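Local coordinates for protein glutamate racemase (Bacillus anthracis, PDB 2DWU) that belongs to the Asp/Glu/hydantoin racemase family and is built from two alpha/beta halves, with D-glutamic acid bound in the pocket between them, at residues N41-C44 / P48-V51; H144-P149 / L173-K178; C148-T153 / T166-Q171; R158-A163 / A252-G257. All blocks are in the same frame, centred on the assembly; numbering follows the deposited sequence.

Contact 1 (N41-C44 / P48-V51); sequences NERC and PRSV
A side chain clasping a backbone carbonyl makes this surface contact: Arg49 reaches back to Arg43 within the loop that leads from strand 35-39 to helix 51-65. NE and NH2 fork round one acceptor at the edge of the guanidinium. NE gives a hydrogen bond of 3.0 Å to Arg43 O, bent to 134° at the hydrogen, and NH2 adds a weak one of 3.1 Å to the same Arg43 O. NE lies in the carbonyl plane, while the oxygen sits 25° out of the guanidinium plane. Arginine suits the place because a chain extended from CG to NE spans the gap and its remaining N-H groups serve other partners: NH1 forms a salt bridge with Glu53, and a water weakly joins NH2 to Cys44 O. Beside the fork, Arg43 CB packs 3.8 Å from Arg49 NH2. The charged end of Arg43 turns elsewhere, to salt bridges with Asp40 and Glu60 and a cation-pi contact with Phe57, consistent with the two like charges lying apart. Cys44, next in the chain, touches the bound D-glutamic acid. The arrangement is that of a ligand-binding loop at the carboxyl end of a strand in a parallel alpha/beta sheet.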
# COMPACT_ATOMS: atom_id res chain seq x y z
N ASN B 41 5.13 -5.09 -28.30
CA ASN B 41 4.27 -6.08 -28.91
C ASN B 41 4.91 -6.95 -29.99
O ASN B 41 4.54 -8.12 -30.14
CB ASN B 41 3.02 -5.41 -29.48
CG ASN B 41 2.19 -4.77 -28.40
OD1 ASN B 41 2.51 -3.67 -27.93
ND2 ASN B 41 1.13 -5.45 -27.99
N GLU B 42 5.84 -6.39 -30.73
CA GLU B 42 6.49 -7.19 -31.78
C GLU B 42 7.22 -8.43 -31.23
O GLU B 42 7.38 -9.43 -31.95
CB GLU B 42 7.47 -6.32 -32.56
CG GLU B 42 8.10 -7.05 -33.75
CD GLU B 42 8.71 -6.08 -34.76
OE1 GLU B 42 7.99 -5.70 -35.72
OE2 GLU B 42 9.89 -5.71 -34.60
N ARG B 43 7.64 -8.39 -29.97
CA ARG B 43 8.35 -9.52 -29.38
C ARG B 43 7.61 -10.18 -28.20
O ARG B 43 8.18 -10.98 -27.47
CB ARG B 43 9.75 -9.09 -28.97
CG ARG B 43 10.57 -8.60 -30.20
CD ARG B 43 12.03 -8.28 -29.87
NE ARG B 43 12.15 -7.14 -28.96
CZ ARG B 43 13.22 -6.36 -28.86
NH1 ARG B 43 14.29 -6.58 -29.62
NH2 ARG B 43 13.24 -5.36 -27.99
N CYS B 44 6.34 -9.84 -28.05
CA CYS B 44 5.48 -10.42 -27.01
C CYS B 44 5.11 -11.80 -27.57
O CYS B 44 4.86 -11.93 -28.78
CB CYS B 44 4.24 -9.54 -26.87
SG CYS B 44 3.13 -9.97 -25.51
N PRO B 48 7.75 -17.11 -22.23
CA PRO B 48 8.52 -18.30 -22.63
C PRO B 48 9.97 -18.03 -23.06
O PRO B 48 10.69 -18.97 -23.42
CB PRO B 48 7.71 -18.88 -23.78
CG PRO B 48 6.38 -18.13 -23.76
CD PRO B 48 6.78 -16.77 -23.27
N ARG B 49 10.38 -16.77 -23.02
CA ARG B 49 11.73 -16.41 -23.44
C ARG B 49 12.80 -16.57 -22.36
O ARG B 49 12.50 -16.60 -21.17
CB ARG B 49 11.73 -14.96 -23.94
CG ARG B 49 10.87 -14.72 -25.16
CD ARG B 49 11.11 -13.29 -25.68
NE ARG B 49 10.29 -13.00 -26.85
CZ ARG B 49 10.73 -13.15 -28.11
NH1 ARG B 49 11.98 -13.56 -28.33
NH2 ARG B 49 9.93 -12.87 -29.12
N SER B 50 14.06 -16.69 -22.79
CA SER B 50 15.16 -16.82 -21.84
C SER B 50 15.33 -15.53 -21.06
O SER B 50 14.97 -14.45 -21.54
CB SER B 50 16.48 -17.13 -22.54
OG SER B 50 16.98 -16.03 -23.28
N VAL B 51 15.89 -15.64 -19.87
CA VAL B 51 16.13 -14.47 -19.03
C VAL B 51 17.06 -13.48 -19.72
O VAL B 51 16.84 -12.27 -19.69
CB VAL B 51 16.76 -14.87 -17.66
CG1 VAL B 51 17.19 -13.61 -16.90
CG2 VAL B 51 15.76 -15.64 -16.82
O HOH W 1 7.12 -13.35 -29.75

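Contact 2 (H144-P149 / L173-K178); sequences HSHACP and LLPLTK
Apolar contacts carry the meeting of His146 and His144 with Pro175 and Leu176. In the modelled conformer, one of two, the flat imidazole of His146 suits its place by presenting a face to the pyrrolidine ring of Pro175. Pro175 CG stands 3.9 Å from the centroid of the His146 ring and 28° off its normal, a CH-pi contact, and the nearest approach is 3.5 Å from this CG to His146 CE1. Pro175 CB lies 4.0 Å above the plane of the His146 ring, toward the rim, and the two side chains cross at about a right angle. With its CG anti to the backbone N (chi1 176°), His146 raises its ring from the strand beside the proline. Leu176 CD2 rests 3.9 Å from His144 CB; leucine suits this buried position, where its side chain also packs on Ile119 of the neighbouring strand.

The elements joined are strand 142-147, at the edge of a four-stranded parallel sheet, and the last turns of helix 162-177, part of the beta-alpha-beta crossover that returns the chain to strand 183-187. Between the two histidines, Ser145 points to the other side of the sheet, where it meets Ile125 of helix 122-127.

The strand is hydrogen-bonded to its neighbour 115-120 (His146 with Val118, for example); the helix is bonded within itself. Proline has no N-H to give, consistent with the kink here, and Leu176 N makes only a weak bond, to Leu173 O. Past the kink, Thr177 OG1 donates to a lone pair of Leu174 O over 2.7 Å, and Thr177 N bonds Leu173 O at 3.1 Å.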
# COMPACT_ATOMS: atom_id res chain seq x y z
N HIS B 144 2.88 -20.86 -2.60
CA HIS B 144 2.65 -21.86 -3.65
C HIS B 144 2.67 -21.10 -4.96
O HIS B 144 1.78 -20.28 -5.19
CB HIS B 144 1.28 -22.49 -3.45
CG HIS B 144 1.20 -23.33 -2.21
ND1 HIS B 144 1.82 -24.56 -2.11
CD2 HIS B 144 0.60 -23.11 -1.01
CE1 HIS B 144 1.60 -25.05 -0.89
NE2 HIS B 144 0.87 -24.19 -0.21
N SER B 145 3.65 -21.40 -5.81
CA SER B 145 3.83 -20.70 -7.08
C SER B 145 3.53 -21.62 -8.26
O SER B 145 4.13 -22.69 -8.39
CB SER B 145 5.26 -20.16 -7.15
OG SER B 145 5.50 -19.34 -6.01
N HIS B 146 2.59 -21.21 -9.12
CA HIS B 146 2.15 -22.02 -10.26
C HIS B 146 2.07 -21.28 -11.60
O HIS B 146 1.34 -20.29 -11.73
CB HIS B 146 0.77 -22.61 -9.93
CG HIS B 146 0.15 -23.37 -11.06
ND1 HIS B 146 0.68 -24.55 -11.55
CD2 HIS B 146 -0.96 -23.13 -11.80
CE1 HIS B 146 -0.06 -24.99 -12.54
NE2 HIS B 146 -1.07 -24.15 -12.72
N ALA B 147 2.79 -21.78 -12.60
CA ALA B 147 2.77 -21.15 -13.93
C ALA B 147 1.44 -21.47 -14.60
O ALA B 147 0.96 -22.60 -14.51
CB ALA B 147 3.91 -21.67 -14.77
N CYS B 148 0.86 -20.48 -15.29
CA CYS B 148 -0.42 -20.62 -16.01
C CYS B 148 -0.13 -20.06 -17.40
O CYS B 148 -0.65 -19.01 -17.78
CB CYS B 148 -1.51 -19.79 -15.32
SG CYS B 148 -1.86 -20.35 -13.63
N PRO B 149 0.65 -20.80 -18.20
CA PRO B 149 1.03 -20.39 -19.55
C PRO B 149 -0.06 -20.04 -20.57
O PRO B 149 0.19 -19.27 -21.49
CB PRO B 149 1.92 -21.54 -20.01
CG PRO B 149 1.29 -22.73 -19.34
CD PRO B 149 1.03 -22.21 -17.95
N LEU B 173 -5.96 -23.28 -12.69
CA LEU B 173 -6.01 -23.18 -11.22
C LEU B 173 -6.20 -24.49 -10.48
O LEU B 173 -6.15 -24.51 -9.25
CB LEU B 173 -7.11 -22.20 -10.81
CG LEU B 173 -6.91 -20.70 -11.11
CD1 LEU B 173 -8.16 -19.95 -10.76
CD2 LEU B 173 -5.73 -20.16 -10.33
N LEU B 174 -6.38 -25.59 -11.19
CA LEU B 174 -6.57 -26.88 -10.51
C LEU B 174 -5.48 -27.13 -9.44
O LEU B 174 -5.80 -27.48 -8.30
CB LEU B 174 -6.59 -28.02 -11.54
CG LEU B 174 -7.25 -29.36 -11.18
CD1 LEU B 174 -6.33 -30.46 -11.64
CD2 LEU B 174 -7.53 -29.49 -9.70
N PRO B 175 -4.20 -26.93 -9.77
CA PRO B 175 -3.19 -27.18 -8.73
C PRO B 175 -3.38 -26.35 -7.46
O PRO B 175 -3.11 -26.84 -6.35
CB PRO B 175 -1.88 -26.86 -9.44
CG PRO B 175 -2.17 -27.24 -10.88
CD PRO B 175 -3.55 -26.63 -11.07
N LEU B 176 -3.85 -25.10 -7.59
CA LEU B 176 -4.04 -24.27 -6.41
C LEU B 176 -5.29 -24.60 -5.64
O LEU B 176 -5.36 -24.28 -4.45
CB LEU B 176 -4.07 -22.77 -6.77
CG LEU B 176 -2.70 -22.11 -6.94
CD1 LEU B 176 -2.90 -20.66 -7.32
CD2 LEU B 176 -1.87 -22.22 -5.65
N THR B 177 -6.29 -25.21 -6.28
CA THR B 177 -7.52 -25.56 -5.57
C THR B 177 -7.20 -26.66 -4.57
O THR B 177 -7.95 -26.88 -3.62
CB THR B 177 -8.64 -26.09 -6.50
OG1 THR B 177 -8.21 -27.32 -7.11
CG2 THR B 177 -8.99 -25.05 -7.59
N LYS B 178 -6.07 -27.34 -4.78
CA LYS B 178 -5.67 -28.44 -3.90
C LYS B 178 -4.84 -27.95 -2.74
O LYS B 178 -4.57 -28.69 -1.79
CB LYS B 178 -4.81 -29.46 -4.66
CG LYS B 178 -5.55 -30.17 -5.78
CD LYS B 178 -4.60 -31.08 -6.51
CE LYS B 178 -5.32 -31.76 -7.67
NZ LYS B 178 -4.36 -32.55 -8.49

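Contact 3 (C148-T153 / T166-Q171); sequences CPTLAT and TQQVKQ
The flat group of this contact is the carboxamide of Gln168, which turns its oxygen toward the methyl of Thr150: Gln168 OE1 lies 3.5 Å from Thr150 CG2 and a little farther from its CB. The approach is a van der Waals one between amide oxygen and methyl. It joins the turn leading into helix 151-157 to helix 162-177, both parts of the beta-alpha-beta crossover that links strands 142-147 and 183-187 in the four-stranded parallel sheet. In Gln168 a bend at chi2 (-48°) turns the amide so that OE1 faces Thr150.

Deeper in, the contact turns apolar. Leu151 CD2 touches the backbone of helix 162-177, 3.9 Å from Gln168 O, and lies 4.2 Å from the Val169 methyl CG2. A leucine suits this place because its branched end packs against a helix backbone; it is buried also against Ala172, Tyr191 and Leu194. Val169, a compact branched residue, faces Tyr197 and Ile198 of helix 195-202 as well, so that helix 162-177 is packed from more than one direction.

Leu151 is set in place by a type I beta turn from Cys148, closed by a bond of 3.3 Å from Leu151 N to Cys148 O. Pro149 fits the second position of such a turn, where its ring already fixes phi near -60°. At the more exposed border, for the modelled conformer of Thr150, a water bridges the polar groups: it lies 2.7 Å from Thr150 OG1 and donates to Gln168 OE1 at 2.9 Å.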
# COMPACT_ATOMS: atom_id res chain seq x y z
N CYS B 148 0.86 -20.48 -15.29
CA CYS B 148 -0.42 -20.62 -16.01
C CYS B 148 -0.13 -20.06 -17.40
O CYS B 148 -0.65 -19.01 -17.78
CB CYS B 148 -1.51 -19.79 -15.32
SG CYS B 148 -1.86 -20.35 -13.63
N PRO B 149 0.65 -20.80 -18.20
CA PRO B 149 1.03 -20.39 -19.55
C PRO B 149 -0.06 -20.04 -20.57
O PRO B 149 0.19 -19.27 -21.49
CB PRO B 149 1.92 -21.54 -20.01
CG PRO B 149 1.29 -22.73 -19.34
CD PRO B 149 1.03 -22.21 -17.95
N THR B 150 -1.26 -20.58 -20.42
CA THR B 150 -2.30 -20.32 -21.41
C THR B 150 -3.16 -19.11 -21.14
O THR B 150 -3.91 -18.66 -22.00
CB THR B 150 -3.25 -21.52 -21.54
OG1 THR B 150 -2.48 -22.73 -21.55
CG2 THR B 150 -4.06 -21.44 -22.82
N LEU B 151 -3.05 -18.55 -19.94
CA LEU B 151 -3.90 -17.45 -19.60
C LEU B 151 -3.74 -16.12 -20.28
O LEU B 151 -4.73 -15.50 -20.65
CB LEU B 151 -3.97 -17.28 -18.07
CG LEU B 151 -4.51 -18.53 -17.33
CD1 LEU B 151 -4.69 -18.16 -15.87
CD2 LEU B 151 -5.85 -19.01 -17.92
N ALA B 152 -2.51 -15.65 -20.45
CA ALA B 152 -2.34 -14.36 -21.12
C ALA B 152 -2.84 -14.41 -22.57
O ALA B 152 -3.51 -13.48 -23.04
CB ALA B 152 -0.85 -13.91 -21.06
N THR B 153 -2.55 -15.51 -23.26
CA THR B 153 -3.01 -15.64 -24.65
C THR B 153 -4.53 -15.69 -24.68
O THR B 153 -5.18 -15.11 -25.57
CB THR B 153 -2.43 -16.89 -25.33
OG1 THR B 153 -1.00 -16.88 -25.20
CG2 THR B 153 -2.77 -16.91 -26.81
N THR B 166 -13.59 -20.14 -19.20
CA THR B 166 -13.88 -20.87 -17.97
C THR B 166 -13.10 -22.18 -17.89
O THR B 166 -12.57 -22.51 -16.83
CB THR B 166 -15.37 -21.18 -17.84
OG1 THR B 166 -16.12 -19.96 -17.78
CG2 THR B 166 -15.64 -21.98 -16.57
N GLN B 167 -13.01 -22.92 -19.00
CA GLN B 167 -12.28 -24.17 -19.00
C GLN B 167 -10.79 -23.97 -18.79
O GLN B 167 -10.15 -24.75 -18.07
CB GLN B 167 -12.50 -24.93 -20.31
CG GLN B 167 -12.36 -26.43 -20.13
CD GLN B 167 -13.46 -27.01 -19.24
OE1 GLN B 167 -14.65 -26.92 -19.57
NE2 GLN B 167 -13.09 -27.60 -18.11
N GLN B 168 -10.25 -22.93 -19.42
CA GLN B 168 -8.82 -22.66 -19.30
C GLN B 168 -8.46 -22.18 -17.90
O GLN B 168 -7.41 -22.54 -17.38
CB GLN B 168 -8.36 -21.64 -20.36
CG GLN B 168 -8.32 -22.24 -21.79
CD GLN B 168 -7.60 -23.57 -21.85
OE1 GLN B 168 -6.43 -23.67 -21.48
NE2 GLN B 168 -8.29 -24.60 -22.32
N VAL B 169 -9.33 -21.38 -17.30
CA VAL B 169 -9.08 -20.91 -15.94
C VAL B 169 -9.19 -22.10 -14.97
O VAL B 169 -8.38 -22.24 -14.04
CB VAL B 169 -10.07 -19.78 -15.54
CG1 VAL B 169 -9.97 -19.49 -14.02
CG2 VAL B 169 -9.72 -18.50 -16.33
N LYS B 170 -10.17 -22.99 -15.22
CA LYS B 170 -10.34 -24.17 -14.37
C LYS B 170 -9.08 -25.04 -14.40
O LYS B 170 -8.56 -25.48 -13.36
CB LYS B 170 -11.56 -25.00 -14.82
CG LYS B 170 -11.75 -26.28 -14.01
CD LYS B 170 -13.05 -26.99 -14.36
CE LYS B 170 -14.24 -26.10 -14.05
NZ LYS B 170 -14.39 -25.82 -12.59
N GLN B 171 -8.57 -25.28 -15.61
CA GLN B 171 -7.39 -26.09 -15.79
C GLN B 171 -6.14 -25.46 -15.19
O GLN B 171 -5.31 -26.14 -14.58
CB GLN B 171 -7.15 -26.34 -17.28
CG GLN B 171 -8.11 -27.33 -17.90
CD GLN B 171 -7.81 -27.56 -19.37
OE1 GLN B 171 -6.73 -27.23 -19.87
NE2 GLN B 171 -8.77 -28.16 -20.08
O HOH W 2 -3.89 -24.98 -21.45

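Contact 4 (R158-A163 / A252-G257); sequences RLEDTA and AERWLG
Glu160 OE1 and Arg254 NH2, 3.2 Å apart, form a salt bridge at the protein surface. Its hydrogen bond is weak, with only 126° at the hydrogen, consistent with the carboxylate and guanidinium planes standing 65° apart and with OE1 meeting the guanidinium obliquely. Arg254 NE is farther from the same OE1 of Glu160, at 3.8 Å, so one nitrogen makes the bond. The two side chains approach from opposite directions, Glu160 bent at chi2 and Arg254 at chi2 and chi3. Long, flexible charged residues suit such an exposed gap, since they can span it while probably remaining in contact with solvent, which would screen much of their attraction.

The pair spans the two alpha/beta halves of the fold. Glu160 belongs to the connection between helices 151-157 and 162-177, on the half with the four-stranded sheet, whereas Arg254 rides on the last turn of helix 245-256, beside the six-stranded one. Nearby, Leu159 and Trp255 both touch Leu193, though not each other.

The backbone around Glu160 is held by a type I beta turn, Asp161 N to Arg158 O at 2.9 Å. Asp161 then serves as N-cap of helix 162-177, its OD1 receiving Tyr164 N. At the end of helix 245-256, Gly257 leaves the helix with phi 95°, an angle that suits glycine, while its N still bonds Glu253 O at 2.9 Å.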
# COMPACT_ATOMS: atom_id res chain seq x y z
N ARG B 158 -9.04 -14.87 -26.88
CA ARG B 158 -10.23 -15.71 -26.76
C ARG B 158 -11.16 -15.23 -25.66
O ARG B 158 -12.06 -15.97 -25.24
CB ARG B 158 -9.80 -17.15 -26.44
CG ARG B 158 -8.57 -17.67 -27.19
CD ARG B 158 -8.92 -18.10 -28.60
NE ARG B 158 -9.85 -19.23 -28.62
CZ ARG B 158 -9.50 -20.51 -28.54
NH1 ARG B 158 -10.46 -21.43 -28.56
NH2 ARG B 158 -8.23 -20.88 -28.45
N LEU B 159 -10.98 -14.00 -25.19
CA LEU B 159 -11.78 -13.51 -24.07
C LEU B 159 -13.29 -13.53 -24.26
O LEU B 159 -14.04 -13.67 -23.30
CB LEU B 159 -11.29 -12.12 -23.66
CG LEU B 159 -11.73 -11.61 -22.28
CD1 LEU B 159 -11.21 -12.56 -21.18
CD2 LEU B 159 -11.17 -10.22 -22.08
N GLU B 160 -13.76 -13.41 -25.50
CA GLU B 160 -15.20 -13.40 -25.74
C GLU B 160 -15.80 -14.80 -25.70
O GLU B 160 -17.03 -14.95 -25.61
CB GLU B 160 -15.51 -12.74 -27.08
CG GLU B 160 -14.60 -11.55 -27.40
CD GLU B 160 -14.65 -10.46 -26.34
OE1 GLU B 160 -13.90 -9.46 -26.49
OE2 GLU B 160 -15.42 -10.59 -25.37
N ASP B 161 -14.95 -15.83 -25.77
CA ASP B 161 -15.40 -17.22 -25.74
C ASP B 161 -15.43 -17.62 -24.27
O ASP B 161 -14.51 -18.26 -23.79
CB ASP B 161 -14.42 -18.10 -26.50
CG ASP B 161 -14.95 -19.50 -26.77
OD1 ASP B 161 -15.83 -19.97 -26.00
OD2 ASP B 161 -14.47 -20.12 -27.75
N THR B 162 -16.48 -17.23 -23.56
CA THR B 162 -16.59 -17.51 -22.13
C THR B 162 -16.48 -18.98 -21.71
O THR B 162 -15.92 -19.28 -20.66
CB THR B 162 -17.88 -16.91 -21.53
OG1 THR B 162 -19.03 -17.51 -22.13
CG2 THR B 162 -17.91 -15.40 -21.76
N ALA B 163 -17.03 -19.89 -22.51
CA ALA B 163 -16.93 -21.30 -22.16
C ALA B 163 -15.45 -21.72 -22.19
O ALA B 163 -15.00 -22.48 -21.32
CB ALA B 163 -17.72 -22.15 -23.16
N ALA B 252 -6.63 -1.47 -26.71
CA ALA B 252 -6.66 -0.43 -25.69
C ALA B 252 -8.05 0.15 -25.51
O ALA B 252 -8.53 0.32 -24.39
CB ALA B 252 -5.69 0.68 -26.06
N GLU B 253 -8.72 0.47 -26.61
CA GLU B 253 -10.05 1.03 -26.49
C GLU B 253 -10.97 0.02 -25.83
O GLU B 253 -11.84 0.39 -25.03
CB GLU B 253 -10.60 1.44 -27.86
CG GLU B 253 -12.05 1.91 -27.81
CD GLU B 253 -12.50 2.60 -29.10
OE1 GLU B 253 -12.19 2.08 -30.20
OE2 GLU B 253 -13.16 3.66 -29.01
N ARG B 254 -10.79 -1.26 -26.13
CA ARG B 254 -11.63 -2.28 -25.52
C ARG B 254 -11.37 -2.40 -24.02
O ARG B 254 -12.29 -2.50 -23.22
CB ARG B 254 -11.37 -3.65 -26.15
CG ARG B 254 -11.61 -3.75 -27.64
CD ARG B 254 -12.57 -4.91 -27.96
NE ARG B 254 -12.28 -6.12 -27.19
CZ ARG B 254 -11.18 -6.85 -27.30
NH1 ARG B 254 -10.22 -6.51 -28.16
NH2 ARG B 254 -11.03 -7.94 -26.54
N TRP B 255 -10.10 -2.40 -23.63
CA TRP B 255 -9.74 -2.55 -22.22
C TRP B 255 -10.01 -1.32 -21.37
O TRP B 255 -10.56 -1.41 -20.27
CB TRP B 255 -8.26 -2.92 -22.11
CG TRP B 255 -7.93 -4.34 -22.47
CD1 TRP B 255 -8.65 -5.18 -23.29
CD2 TRP B 255 -6.75 -5.06 -22.10
NE1 TRP B 255 -7.98 -6.39 -23.44
CE2 TRP B 255 -6.81 -6.33 -22.72
CE3 TRP B 255 -5.65 -4.75 -21.29
CZ2 TRP B 255 -5.81 -7.29 -22.56
CZ3 TRP B 255 -4.65 -5.72 -21.13
CH2 TRP B 255 -4.74 -6.97 -21.76
N LEU B 256 -9.63 -0.15 -21.89
CA LEU B 256 -9.80 1.09 -21.17
C LEU B 256 -11.17 1.73 -21.26
O LEU B 256 -11.60 2.41 -20.33
CB LEU B 256 -8.75 2.09 -21.65
CG LEU B 256 -7.30 1.63 -21.50
CD1 LEU B 256 -6.37 2.70 -22.04
CD2 LEU B 256 -7.01 1.30 -20.04
N GLY B 257 -11.87 1.53 -22.38
CA GLY B 257 -13.18 2.14 -22.53
C GLY B 257 -13.08 3.47 -23.27
O GLY B 257 -14.08 4.17 -23.45

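In the fold
Contacts 2 and 3 are partly buried and mainly apolar, whereas contacts 1 and 4 lie at the surface and rest on arginine. Contacts 2 and 3 begin from the same stretch of chain, share Cys148 and Pro149, and hold successive parts of helix 162-177, their centres about 10 Å apart. Contact 4 reaches the start of that helix, but from the other half of the fold, and trades methyl and ring packing for a single salt bridge with a weak hydrogen bond. Contact 1 belongs to the six-stranded half and closes a local loop; its arginine addresses a carbonyl instead of a carboxylate. Of the four, contact 1 alone contains a residue of the D-glutamic acid pocket.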